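Side-chain contacts in uncharacterized protein (Bacteroides caccae, PDB 4L7A), which is of unknown function but is probably a zinc-dependent metallo-peptidase of the zincin type: residues V158-I163 against E197-V202; L83-A88 against W244-D249; Y77-G82 against I255-N260. All coordinates share one frame; numbering follows the deposited sequence.

Interaction 1: V158-I163 against E197-V202; sequences VDYDKI and EDIAEV
Tyr160 reaches across to Asp198, Ile199 and Val202 on helix 195-208, which packs beside helix 131-153, the helix that carries the HEXXH sequence expected of a zincin-type metallopeptidase. Tyr160 OH donates a hydrogen bond to Asp198 OD1 at 2.8 Å. The oxygen is met from above the carboxylate plane, 71° out of it, and the ring and carboxylate stand almost perpendicular, 81° apart. Beneath the same ring lies Ile199. Ile199 CB makes a CH-pi contact over one face, 3.8 Å from the centroid of the Tyr160 ring, and is displaced toward the phenol end, where Tyr160 CZ is its nearest ring atom. Val202 CG2 adds an apolar contact, 3.4 Å from Tyr160 OH. With Tyr160 CG anti to the backbone N (chi1 -172°), the ring extends from the short helix 160-163 straight to the neighbouring helix. An alanine here would remove the phenol, which would probably leave Asp198 OD1 without this donor and open a gap over Ile199.

Further out, Asp198 OD2 is engaged by Tyr168 OH and by Lys232 NZ of helix 211-244, so both carboxylate oxygens of this buried aspartate have partners, and the lysine probably favours its charged form. On another side of helix 195-208, Glu201 OE2 takes a hydrogen bond with His144 ND1 of the HEXXH sequence, consistent with second-shell positioning of that histidine, as in thermolysin-like enzymes. Ile199 runs on under the tyrosine ring, its CD1 lying 4.1 Å from Tyr160 CD2.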
loop_
_atom_site.group_PDB
_atom_site.type_symbol
_atom_site.label_atom_id
_atom_site.label_comp_id
_atom_site.label_asym_id
_atom_site.label_seq_id
_atom_site.Cartn_x
_atom_site.Cartn_y
_atom_site.Cartn_z
ATOM N N VAL A 158 -16.675 -15.825 6.844
ATOM C CA VAL A 158 -16.094 -16.547 7.954
ATOM C C VAL A 158 -15.437 -17.826 7.493
ATOM O O VAL A 158 -14.491 -18.282 8.120
ATOM C CB VAL A 158 -17.135 -16.883 9.069
ATOM C CG1 VAL A 158 -17.690 -15.602 9.650
ATOM C CG2 VAL A 158 -18.278 -17.763 8.551
ATOM N N ASP A 159 -15.925 -18.408 6.411
ATOM C CA ASP A 159 -15.283 -19.628 5.893
ATOM C C ASP A 159 -13.807 -19.465 5.466
ATOM O O ASP A 159 -13.106 -20.454 5.401
ATOM C CB ASP A 159 -16.091 -20.213 4.738
ATOM C CG ASP A 159 -17.384 -20.919 5.191
ATOM O OD1 ASP A 159 -17.629 -21.165 6.405
ATOM O OD2 ASP A 159 -18.149 -21.248 4.282
ATOM N N TYR A 160 -13.326 -18.241 5.224
ATOM C CA TYR A 160 -11.924 -18.017 4.854
ATOM C C TYR A 160 -11.041 -18.546 5.946
ATOM O O TYR A 160 -10.000 -19.177 5.672
ATOM C CB TYR A 160 -11.611 -16.517 4.636
ATOM C CG TYR A 160 -10.256 -16.242 4.083
ATOM C CD1 TYR A 160 -9.152 -16.182 4.911
ATOM C CD2 TYR A 160 -10.067 -16.025 2.723
ATOM C CE1 TYR A 160 -7.892 -15.944 4.374
ATOM C CE2 TYR A 160 -8.852 -15.762 2.195
ATOM C CZ TYR A 160 -7.764 -15.735 3.005
ATOM O OH TYR A 160 -6.542 -15.485 2.450
ATOM N N ASP A 161 -11.451 -18.274 7.175
ATOM C CA ASP A 161 -10.686 -18.634 8.339
ATOM C C ASP A 161 -10.464 -20.113 8.460
ATOM O O ASP A 161 -9.475 -20.527 9.044
ATOM C CB ASP A 161 -11.404 -18.166 9.589
ATOM C CG ASP A 161 -11.444 -16.651 9.715
ATOM O OD1 ASP A 161 -11.036 -15.910 8.820
ATOM O OD2 ASP A 161 -11.928 -16.152 10.725
ATOM N N LYS A 162 -11.366 -20.926 7.932
ATOM C CA LYS A 162 -11.212 -22.368 8.075
ATOM C C LYS A 162 -10.193 -22.958 7.125
ATOM O O LYS A 162 -9.650 -24.035 7.399
ATOM C CB LYS A 162 -12.518 -23.104 7.764
ATOM C CG LYS A 162 -13.632 -22.777 8.681
ATOM C CD LYS A 162 -14.850 -23.550 8.221
ATOM C CE LYS A 162 -16.048 -23.260 9.081
ATOM N NZ LYS A 162 -17.158 -24.135 8.590
ATOM N N ILE A 163 -9.973 -22.291 5.993
ATOM C CA ILE A 163 -9.172 -22.881 4.929
ATOM C C ILE A 163 -7.809 -23.381 5.458
ATOM O O ILE A 163 -7.438 -24.518 5.220
ATOM C CB ILE A 163 -8.984 -21.929 3.753
ATOM C CG1 ILE A 163 -10.334 -21.710 3.067
ATOM C CG2 ILE A 163 -8.032 -22.518 2.727
ATOM C CD1 ILE A 163 -10.373 -20.529 2.170
ATOM N N GLU A 197 -4.889 -11.220 8.833
ATOM C CA GLU A 197 -3.694 -10.806 8.092
ATOM C C GLU A 197 -3.511 -11.567 6.770
ATOM O O GLU A 197 -3.037 -10.996 5.766
ATOM C CB GLU A 197 -2.432 -10.811 8.963
ATOM C CG GLU A 197 -2.296 -9.496 9.746
ATOM C CD GLU A 197 -3.396 -9.335 10.727
ATOM O OE1 GLU A 197 -3.400 -10.149 11.686
ATOM O OE2 GLU A 197 -4.288 -8.465 10.507
ATOM N N ASP A 198 -3.918 -12.834 6.765
ATOM C CA ASP A 198 -3.862 -13.707 5.591
ATOM C C ASP A 198 -4.674 -13.081 4.441
ATOM O O ASP A 198 -4.150 -12.830 3.360
ATOM C CB ASP A 198 -4.373 -15.107 5.976
ATOM C CG ASP A 198 -4.268 -16.136 4.872
ATOM O OD1 ASP A 198 -4.079 -15.807 3.686
ATOM O OD2 ASP A 198 -4.354 -17.331 5.216
ATOM N N ILE A 199 -5.908 -12.752 4.683
ATOM C CA ILE A 199 -6.682 -12.199 3.628
ATOM C C ILE A 199 -6.182 -10.778 3.190
ATOM O O ILE A 199 -6.199 -10.479 1.983
ATOM C CB ILE A 199 -8.161 -12.254 3.943
ATOM C CG1 ILE A 199 -8.934 -11.816 2.712
ATOM C CG2 ILE A 199 -8.534 -11.453 5.223
ATOM C CD1 ILE A 199 -10.436 -11.969 2.849
ATOM N N ALA A 200 -5.686 -9.940 4.116
ATOM C CA ALA A 200 -5.117 -8.662 3.726
ATOM C C ALA A 200 -3.863 -8.861 2.841
ATOM O O ALA A 200 -3.664 -8.114 1.895
ATOM C CB ALA A 200 -4.766 -7.773 4.951
ATOM N N GLU A 201 -3.072 -9.896 3.143
ATOM C CA GLU A 201 -1.867 -10.218 2.376
ATOM C C GLU A 201 -2.184 -10.777 1.004
ATOM O O GLU A 201 -1.517 -10.421 0.029
ATOM C CB GLU A 201 -0.988 -11.206 3.121
ATOM C CG GLU A 201 -0.216 -10.602 4.331
ATOM C CD GLU A 201 0.913 -9.673 3.867
ATOM O OE1 GLU A 201 2.002 -10.215 3.578
ATOM O OE2 GLU A 201 0.699 -8.439 3.748
ATOM N N VAL A 202 -3.178 -11.652 0.914
ATOM C CA VAL A 202 -3.552 -12.191 -0.386
ATOM C C VAL A 202 -3.956 -11.038 -1.270
ATOM O O VAL A 202 -3.505 -10.912 -2.370
ATOM C CB VAL A 202 -4.634 -13.266 -0.255
ATOM C CG1 VAL A 202 -5.215 -13.628 -1.623
ATOM C CG2 VAL A 202 -4.067 -14.489 0.414
#

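Interaction 2: L83-A88 against W244-D249; sequences LDFTRA and WQVDLD
Phe85 and Val246 meet at about a right angle, with one methyl pressed on the middle of the ring. Val246 CG2 lies 3.6 Å from the centroid of the Phe85 ring and only 8° off the normal, a centred CH-pi contact in which all six ring carbons are at similar distances from the methyl. Phe85 comes to that position from helix 83-88 because its CG is anti to the backbone N (chi1 167°), which swings the ring out to the turn between helices 211-244 and 248-260. Trp244, the last residue of the former helix, also crosses the phenylalanine at about a right angle, but it is the CB of Trp244 that touches, 3.9 Å from Phe85 CD1. The indole reaches on to the C-terminal end of helix 83-88, where Trp244 CZ3 meets Ala88 CB at 3.8 Å. Phe85 is thus approached by two residues close in sequence, one ending helix 211-244 and one in the connection after it, over its face by Val246 and obliquely by Trp244.

Met240 and Leu150 pack against the phenylalanine from helices 211-244 and 131-153. Trp244 NE1 is hydrogen-bonded to Tyr239 OH, and the indole makes a cation-pi contact with Lys154.

No hydrogen bond or salt bridge links the two segments. Between them the attraction is therefore apolar, van der Waals packing and a weak CH-pi contact, while Trp244 and Val246 are also held by Tyr239 and Met240.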
loop_
_atom_site.group_PDB
_atom_site.type_symbol
_atom_site.label_atom_id
_atom_site.label_comp_id
_atom_site.label_asym_id
_atom_site.label_seq_id
_atom_site.Cartn_x
_atom_site.Cartn_y
_atom_site.Cartn_z
ATOM N N LEU A 83 -15.337 6.515 -6.683
ATOM C CA LEU A 83 -14.851 7.425 -5.685
ATOM C C LEU A 83 -15.288 6.957 -4.305
ATOM O O LEU A 83 -14.495 7.014 -3.349
ATOM C CB LEU A 83 -15.330 8.835 -5.961
ATOM C CG LEU A 83 -14.743 9.864 -5.006
ATOM C CD1 LEU A 83 -13.281 10.130 -5.365
ATOM C CD2 LEU A 83 -15.577 11.196 -4.995
ATOM N N ASP A 84 -16.484 6.404 -4.216
ATOM C CA ASP A 84 -17.008 5.958 -2.928
ATOM C C ASP A 84 -16.232 4.816 -2.339
ATOM O O ASP A 84 -15.978 4.760 -1.141
ATOM C CB ASP A 84 -18.466 5.540 -3.068
ATOM C CG ASP A 84 -19.379 6.729 -3.235
ATOM O OD1 ASP A 84 -19.016 7.802 -2.760
ATOM O OD2 ASP A 84 -20.444 6.616 -3.861
ATOM N N PHE A 85 -15.794 3.923 -3.197
ATOM C CA PHE A 85 -14.934 2.808 -2.760
ATOM C C PHE A 85 -13.611 3.343 -2.240
ATOM O O PHE A 85 -13.143 3.018 -1.130
ATOM C CB PHE A 85 -14.716 1.856 -3.947
ATOM C CG PHE A 85 -13.626 0.868 -3.736
ATOM C CD1 PHE A 85 -13.818 -0.210 -2.893
ATOM C CD2 PHE A 85 -12.443 0.983 -4.410
ATOM C CE1 PHE A 85 -12.835 -1.132 -2.688
ATOM C CE2 PHE A 85 -11.411 0.033 -4.237
ATOM C CZ PHE A 85 -11.607 -1.019 -3.368
ATOM N N THR A 86 -12.989 4.201 -3.039
ATOM C CA THR A 86 -11.693 4.777 -2.647
ATOM C C THR A 86 -11.785 5.452 -1.317
ATOM O O THR A 86 -10.944 5.222 -0.451
ATOM C CB THR A 86 -11.169 5.759 -3.712
ATOM O OG1 THR A 86 -11.229 5.116 -4.978
ATOM C CG2 THR A 86 -9.716 6.173 -3.446
ATOM N N ARG A 87 -12.832 6.251 -1.131
ATOM C CA ARG A 87 -13.028 6.944 0.122
ATOM C C ARG A 87 -13.256 5.981 1.256
ATOM O O ARG A 87 -12.927 6.294 2.382
ATOM C CB ARG A 87 -14.193 7.972 0.046
ATOM C CG ARG A 87 -13.831 9.205 -0.806
ATOM C CD ARG A 87 -15.067 9.979 -1.322
ATOM N NE ARG A 87 -15.757 10.602 -0.200
ATOM C CZ ARG A 87 -15.344 11.703 0.455
ATOM N NH1 ARG A 87 -14.217 12.350 0.135
ATOM N NH2 ARG A 87 -16.073 12.193 1.448
ATOM N N ALA A 88 -13.870 4.825 0.988
ATOM C CA ALA A 88 -14.221 3.908 2.073
ATOM C C ALA A 88 -13.018 3.259 2.746
ATOM O O ALA A 88 -13.132 2.846 3.875
ATOM C CB ALA A 88 -15.174 2.814 1.591
ATOM N N TRP A 244 -18.066 -4.904 -2.580
ATOM C CA TRP A 244 -17.614 -3.583 -2.994
ATOM C C TRP A 244 -17.786 -3.278 -4.470
ATOM O O TRP A 244 -17.380 -2.221 -4.918
ATOM C CB TRP A 244 -16.147 -3.378 -2.567
ATOM C CG TRP A 244 -15.967 -3.517 -1.093
ATOM C CD1 TRP A 244 -15.520 -4.613 -0.416
ATOM C CD2 TRP A 244 -16.319 -2.541 -0.101
ATOM N NE1 TRP A 244 -15.483 -4.356 0.936
ATOM C CE2 TRP A 244 -16.018 -3.111 1.166
ATOM C CE3 TRP A 244 -16.779 -1.221 -0.162
ATOM C CZ2 TRP A 244 -16.178 -2.400 2.373
ATOM C CZ3 TRP A 244 -16.978 -0.515 1.043
ATOM C CH2 TRP A 244 -16.658 -1.112 2.289
ATOM N N GLN A 245 -18.365 -4.210 -5.224
ATOM C CA GLN A 245 -18.505 -4.083 -6.685
ATOM C C GLN A 245 -17.170 -3.806 -7.354
ATOM O O GLN A 245 -17.078 -3.051 -8.268
ATOM C CB GLN A 245 -19.546 -3.032 -7.051
ATOM C CG GLN A 245 -20.941 -3.391 -6.534
ATOM C CD GLN A 245 -21.111 -3.187 -5.022
ATOM O OE1 GLN A 245 -20.789 -2.132 -4.470
ATOM N NE2 GLN A 245 -21.610 -4.207 -4.348
ATOM N N VAL A 246 -16.119 -4.440 -6.888
ATOM C CA VAL A 246 -14.823 -4.229 -7.487
ATOM C C VAL A 246 -14.396 -5.531 -8.134
ATOM O O VAL A 246 -14.447 -6.577 -7.505
ATOM C CB VAL A 246 -13.790 -3.824 -6.394
ATOM C CG1 VAL A 246 -12.371 -4.012 -6.891
ATOM C CG2 VAL A 246 -14.023 -2.432 -5.941
ATOM N N ASP A 247 -13.918 -5.430 -9.365
ATOM C CA ASP A 247 -13.308 -6.543 -10.087
ATOM C C ASP A 247 -11.792 -6.533 -9.733
ATOM O O ASP A 247 -11.030 -5.689 -10.207
ATOM C CB ASP A 247 -13.578 -6.348 -11.578
ATOM C CG ASP A 247 -12.910 -7.407 -12.455
ATOM O OD1 ASP A 247 -12.005 -8.157 -11.984
ATOM O OD2 ASP A 247 -13.266 -7.447 -13.660
ATOM N N LEU A 248 -11.376 -7.460 -8.890
ATOM C CA LEU A 248 -10.052 -7.422 -8.372
ATOM C C LEU A 248 -8.945 -7.689 -9.451
ATOM O O LEU A 248 -7.887 -7.041 -9.431
ATOM C CB LEU A 248 -9.899 -8.438 -7.242
ATOM C CG LEU A 248 -8.636 -8.274 -6.375
ATOM C CD1 LEU A 248 -8.757 -7.036 -5.524
ATOM C CD2 LEU A 248 -8.441 -9.481 -5.468
ATOM N N ASP A 249 -9.193 -8.610 -10.380
ATOM C CA ASP A 249 -8.229 -8.863 -11.478
ATOM C C ASP A 249 -8.037 -7.606 -12.313
ATOM O O ASP A 249 -6.901 -7.228 -12.634
ATOM C CB ASP A 249 -8.618 -10.078 -12.367
ATOM C CG ASP A 249 -7.466 -10.528 -13.286
ATOM O OD1 ASP A 249 -6.264 -10.664 -12.850
ATOM O OD2 ASP A 249 -7.727 -10.738 -14.485
#

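Interaction 3: Y77-G82 against I255-N260; sequences YDEVGG and IARRTN
Glu79 holds CG anti to its own nitrogen (chi1 -167°) and is extended beyond it, which carries the carboxylate out to Arg257 and Arg258 between the roughly antiparallel segments 77-81 and 255-260 of helices 59-81 and 248-260. Arg257 answers from the opposite direction, its chain bent at chi3, whereas Arg258 is extended from CG to NE and crosses the glutamate obliquely. Together the three form a salt-bridge network.

Arg257 grips end-on, one nitrogen to each oxygen: NH2 to Glu79 OE1 and NH1 to Glu79 OE2, both at 3.0 Å. Both bonds use syn lone pairs, and the two groups are nearly coplanar, 18° apart. Arg258 comes side-on with its guanidinium turned 58° from the carboxylate, and both its nitrogens go to a single oxygen, NH2 to Glu79 OE1 at 2.9 Å and NE to the same atom at 3.1 Å. Arg258 NH1 is also bound by Glu75 OE1 and His71 O of helix 59-81, while Arg257 NE pairs with Glu261. Two cations around one carboxylate are likely to keep it ionised.

Deeper between the helices the contact turns apolar and looser: Ile255 CD1 lies at the edge of the Tyr77 ring, 4.4 Å from Tyr77 CE1. The tyrosine hydroxyl is hydrogen-bonded to His143 of helix 131-153. Glu79 OE1 accepts three N-H donors from the two arginines, and Glu79 OE2 one.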
loop_
_atom_site.group_PDB
_atom_site.type_symbol
_atom_site.label_atom_id
_atom_site.label_comp_id
_atom_site.label_asym_id
_atom_site.label_seq_id
_atom_site.Cartn_x
_atom_site.Cartn_y
_atom_site.Cartn_z
ATOM N N TYR A 77 -7.951 2.858 -7.732
ATOM C CA TYR A 77 -9.149 2.541 -6.994
ATOM C C TYR A 77 -10.343 3.301 -7.581
ATOM O O TYR A 77 -11.402 2.699 -7.757
ATOM C CB TYR A 77 -8.963 2.859 -5.518
ATOM C CG TYR A 77 -8.177 1.836 -4.690
ATOM C CD1 TYR A 77 -7.219 0.997 -5.253
ATOM C CD2 TYR A 77 -8.390 1.738 -3.294
ATOM C CE1 TYR A 77 -6.497 0.047 -4.453
ATOM C CE2 TYR A 77 -7.685 0.863 -2.508
ATOM C CZ TYR A 77 -6.744 0.003 -3.087
ATOM O OH TYR A 77 -6.110 -0.868 -2.281
ATOM N N ASP A 78 -10.164 4.580 -7.922
ATOM C CA ASP A 78 -11.250 5.341 -8.519
ATOM C C ASP A 78 -11.651 4.714 -9.840
ATOM O O ASP A 78 -12.817 4.501 -10.069
ATOM C CB ASP A 78 -10.873 6.797 -8.835
ATOM C CG ASP A 78 -10.770 7.678 -7.612
ATOM O OD1 ASP A 78 -11.289 7.317 -6.533
ATOM O OD2 ASP A 78 -10.180 8.782 -7.764
ATOM N N GLU A 79 -10.676 4.409 -10.695
ATOM C CA GLU A 79 -10.965 3.841 -12.011
ATOM C C GLU A 79 -11.783 2.544 -11.941
ATOM O O GLU A 79 -12.680 2.321 -12.730
ATOM C CB GLU A 79 -9.655 3.558 -12.752
ATOM C CG GLU A 79 -9.814 3.262 -14.225
ATOM C CD GLU A 79 -8.463 2.996 -14.909
ATOM O OE1 GLU A 79 -7.465 3.723 -14.705
ATOM O OE2 GLU A 79 -8.396 2.017 -15.637
ATOM N N VAL A 80 -11.452 1.668 -11.007
ATOM C CA VAL A 80 -12.136 0.389 -10.954
ATOM C C VAL A 80 -13.331 0.349 -10.017
ATOM O O VAL A 80 -14.307 -0.301 -10.334
ATOM C CB VAL A 80 -11.150 -0.699 -10.601
ATOM C CG1 VAL A 80 -11.845 -2.070 -10.543
ATOM C CG2 VAL A 80 -10.051 -0.709 -11.682
ATOM N N GLY A 81 -13.261 0.998 -8.854
ATOM C CA GLY A 81 -14.356 0.900 -7.859
ATOM C C GLY A 81 -15.204 2.152 -7.689
ATOM O O GLY A 81 -16.235 2.107 -7.071
ATOM N N GLY A 82 -14.760 3.285 -8.221
ATOM C CA GLY A 82 -15.486 4.530 -8.025
ATOM C C GLY A 82 -14.982 5.240 -6.775
ATOM O O GLY A 82 -14.337 4.646 -5.911
ATOM N N ILE A 255 -3.542 -1.177 -11.707
ATOM C CA ILE A 255 -2.395 -0.798 -10.884
ATOM C C ILE A 255 -1.081 -1.010 -11.635
ATOM O O ILE A 255 -0.268 -0.086 -11.717
ATOM C CB ILE A 255 -2.391 -1.558 -9.545
ATOM C CG1 ILE A 255 -3.504 -0.967 -8.668
ATOM C CG2 ILE A 255 -0.998 -1.453 -8.840
ATOM C CD1 ILE A 255 -3.860 -1.710 -7.437
ATOM N N ALA A 256 -0.903 -2.189 -12.258
ATOM C CA ALA A 256 0.287 -2.443 -13.041
ATOM C C ALA A 256 0.475 -1.449 -14.207
ATOM O O ALA A 256 1.600 -0.999 -14.470
ATOM C CB ALA A 256 0.301 -3.888 -13.588
ATOM N N ARG A 257 -0.602 -1.102 -14.897
ATOM C CA ARG A 257 -0.510 -0.161 -15.986
ATOM C C ARG A 257 -0.067 1.180 -15.436
ATOM O O ARG A 257 0.790 1.867 -16.011
ATOM C CB ARG A 257 -1.869 -0.009 -16.670
ATOM C CG ARG A 257 -1.828 0.698 -17.976
ATOM C CD ARG A 257 -3.214 1.196 -18.438
ATOM N NE ARG A 257 -3.639 2.382 -17.694
ATOM C CZ ARG A 257 -4.759 2.525 -16.984
ATOM N NH1 ARG A 257 -5.657 1.571 -16.857
ATOM N NH2 ARG A 257 -5.006 3.678 -16.398
ATOM N N ARG A 258 -0.660 1.565 -14.317
ATOM C CA ARG A 258 -0.344 2.868 -13.733
ATOM C C ARG A 258 1.083 2.998 -13.180
ATOM O O ARG A 258 1.746 4.011 -13.413
ATOM C CB ARG A 258 -1.405 3.250 -12.706
ATOM C CG ARG A 258 -2.698 3.742 -13.359
ATOM C CD ARG A 258 -3.810 3.739 -12.351
ATOM N NE ARG A 258 -4.983 4.358 -12.948
ATOM C CZ ARG A 258 -5.147 5.662 -13.090
ATOM N NH1 ARG A 258 -4.250 6.527 -12.624
ATOM N NH2 ARG A 258 -6.234 6.098 -13.691
ATOM N N THR A 259 1.578 1.981 -12.509
ATOM C CA THR A 259 2.960 2.042 -11.979
ATOM C C THR A 259 3.994 1.988 -13.123
ATOM O O THR A 259 5.086 2.517 -12.977
ATOM C CB THR A 259 3.275 0.933 -10.963
ATOM O OG1 THR A 259 2.905 -0.330 -11.484
ATOM C CG2 THR A 259 2.517 1.125 -9.706
ATOM N N ASN A 260 3.637 1.426 -14.268
ATOM C CA ASN A 260 4.531 1.534 -15.440
ATOM C C ASN A 260 4.508 2.873 -16.142
ATOM O O ASN A 260 5.353 3.123 -16.963
ATOM C CB ASN A 260 4.218 0.483 -16.497
ATOM C CG ASN A 260 4.856 -0.854 -16.190
ATOM O OD1 ASN A 260 5.853 -0.964 -15.431
ATOM N ND2 ASN A 260 4.270 -1.904 -16.759
#

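Interactions 2 and 3 are neighbours, with centres 11 Å apart, and they touch: Phe85 CE2 packs 3.6 Å from Tyr77 CD2, and Thr86 OG1 is probably hydrogen-bonded to Asp78 OD1 at 2.7 Å. Interaction 3 joins helix 59-81 to helix 248-260, and interaction 2 joins the following helix 83-88 to the connection leading into that same helix 248-260. Interaction 1 stands apart, its centre about 19 Å from that of interaction 2 and 24 Å from that of interaction 3. Helix 131-153, bearing the HEXXH sequence of the probable zinc site, connects them all: it packs on Ile199 through His151, on Phe85 and Trp244 through Leu150, and on Ile255 through His143.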